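Side-chain contact in thioesterase domain-containing protein (Pseudomonas aeruginosa, PDB 3F1T), which is probably a hotdog-fold acyl-CoA thioesterase of the PaaI type, perhaps acting on 1,4-dihydroxy-2-naphthoyl-CoA: residues Thr61-Asp64 and Thr65-Gly68. Sequence-based numbering, arbitrary orientation.
Sequences TLMD and TTCG
T65 and T66 each turn a hydroxyl back on the preceding helical turn and donate it to the carbonyl that already takes their own N-H. T65 OG1 lies 2.6 Å from T61 O, and T66 OG1 lies 2.7 Å from L62 O. The first torsions explain the reach: at -58° and -63° both hydroxyls stand opposite the carbonyl carbon, beside the backbone N. Each acceptor is gripped twice, as T65 N to T61 O at 2.8 Å attests, with amide and hydroxyl arriving on opposite faces of its plane; T65 OG1 sits above the carbonyl plane of T61, 36° out of it and not on a lone pair. Two buried hydroxyls are thus satisfied within the helix.

The backbone ladder continues with C67 N to M63 O (3.1 Å) and G68 N to D64 O (3.0 Å), regular i to i+4 bonds.

Methyl-to-hydroxyl van der Waals contacts join neighbouring side chains. T61 CG2 packs alongside T65 OG1 at 3.7 Å, the two side chains pointing the same way, and L62 CD1 runs similarly beside T66 OG1 at 3.8 Å.

All this lies on helix 56-70, the central helix around which the hotdog sheet wraps. L62, T65 and T66 meet L37 of strand 34-39, C67 rests on A104 of strand 100-109 and touches V132 of strand 130-137. D64 OD1 bonds to T83 OG1, at the start of strand 83-90, while T61 packs on H19 of the second subunit.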
ATOM      1  N   THR B  61     -10.203  -2.367  11.748  1.00 22.13           N
ATOM      2  CA  THR B  61     -11.582  -1.918  11.738  1.00 19.62           C
ATOM      3  C   THR B  61     -11.673  -0.475  12.214  1.00 16.75           C
ATOM      4  O   THR B  61     -12.364   0.337  11.610  1.00 18.91           O
ATOM      5  CB  THR B  61     -12.461  -2.801  12.646  1.00 22.52           C
ATOM      6  OG1 THR B  61     -12.437  -4.153  12.160  1.00 18.55           O
ATOM      7  CG2 THR B  61     -13.887  -2.293  12.638  1.00 20.46           C
ATOM      8  N   LEU B  62     -11.015  -0.168  13.329  1.00 18.40           N
ATOM      9  CA  LEU B  62     -11.040   1.185  13.882  1.00 16.50           C
ATOM     10  C   LEU B  62     -10.640   2.170  12.795  1.00 18.20           C
ATOM     11  O   LEU B  62     -11.316   3.179  12.566  1.00 17.03           O
ATOM     12  CB  LEU B  62     -10.099   1.298  15.089  1.00 17.70           C
ATOM     13  CG  LEU B  62      -9.757   2.723  15.551  1.00 17.01           C
ATOM     14  CD1 LEU B  62     -11.002   3.443  16.097  1.00 16.28           C
ATOM     15  CD2 LEU B  62      -8.623   2.726  16.561  1.00 10.61           C
HETATM   16  N   MSE B  63      -9.636   1.785  12.016  0.50 17.59           N
HETATM   17  CA  MSE B  63      -8.950   2.726  11.131  0.50 18.09           C
HETATM   18  C   MSE B  63      -9.551   2.769   9.733  0.50 17.47           C
HETATM   19  O   MSE B  63      -9.616   3.830   9.109  0.50 18.20           O
HETATM   20  CB  MSE B  63      -7.464   2.385  11.049  0.50 16.57           C
HETATM   21  CG  MSE B  63      -6.728   2.660  12.332  0.50 18.76           C
HETATM   22 SE   MSE B  63      -6.994   4.453  13.003  0.50 19.91          SE
HETATM   23  CE  MSE B  63      -6.890   5.491  11.347  0.50  6.88           C
ATOM     24  N   ASP B  64     -10.011   1.621   9.253  1.00 17.98           N
ATOM     25  CA  ASP B  64     -10.937   1.573   8.130  1.00 18.27           C
ATOM     26  C   ASP B  64     -12.179   2.396   8.405  1.00 17.36           C
ATOM     27  O   ASP B  64     -12.608   3.168   7.555  1.00 19.84           O
ATOM     28  CB  ASP B  64     -11.330   0.129   7.783  1.00 20.79           C
ATOM     29  CG  ASP B  64     -12.171   0.047   6.526  1.00 19.60           C
ATOM     30  OD1 ASP B  64     -12.052   0.934   5.657  1.00 26.04           O
ATOM     31  OD2 ASP B  64     -13.014  -0.854   6.440  1.00 29.32           O
ATOM     32  N   THR B  65     -12.806   2.169   9.563  1.00 20.67           N
ATOM     33  CA  THR B  65     -14.015   2.911   9.972  1.00 18.40           C
ATOM     34  C   THR B  65     -13.770   4.411  10.142  1.00 19.02           C
ATOM     35  O   THR B  65     -14.544   5.241   9.668  1.00 19.96           O
ATOM     36  CB  THR B  65     -14.570   2.383  11.299  1.00 19.03           C
ATOM     37  OG1 THR B  65     -14.866   0.988  11.172  1.00 23.19           O
ATOM     38  CG2 THR B  65     -15.837   3.139  11.701  1.00 21.12           C
ATOM     39  N   THR B  66     -12.704   4.761  10.842  1.00 18.80           N
ATOM     40  CA  THR B  66     -12.339   6.164  10.996  1.00 18.82           C
ATOM     41  C   THR B  66     -12.187   6.887   9.653  1.00 17.25           C
ATOM     42  O   THR B  66     -12.670   8.006   9.494  1.00 18.89           O
ATOM     43  CB  THR B  66     -11.058   6.321  11.863  1.00 17.74           C
ATOM     44  OG1 THR B  66     -11.313   5.825  13.179  1.00 21.37           O
ATOM     45  CG2 THR B  66     -10.658   7.772  11.979  1.00 15.46           C
ATOM     46  N   CYS B  67     -11.367   6.345   8.751  1.00 18.77           N
ATOM     47  CA  CYS B  67     -11.206   6.936   7.411  1.00 17.19           C
ATOM     48  C   CYS B  67     -12.524   7.043   6.641  1.00 18.58           C
ATOM     49  O   CYS B  67     -12.839   8.077   6.052  1.00 17.12           O
ATOM     50  CB  CYS B  67     -10.196   6.139   6.584  1.00 20.04           C
ATOM     51  SG  CYS B  67      -8.501   6.173   7.223  1.00 18.27           S
ATOM     52  N   GLY B  68     -13.286   5.958   6.618  1.00 19.71           N
ATOM     53  CA  GLY B  68     -14.602   5.990   5.980  1.00 19.40           C
ATOM     54  C   GLY B  68     -15.456   7.125   6.504  1.00 20.33           C
ATOM     55  O   GLY B  68     -16.047   7.900   5.728  1.00 21.41           O
TER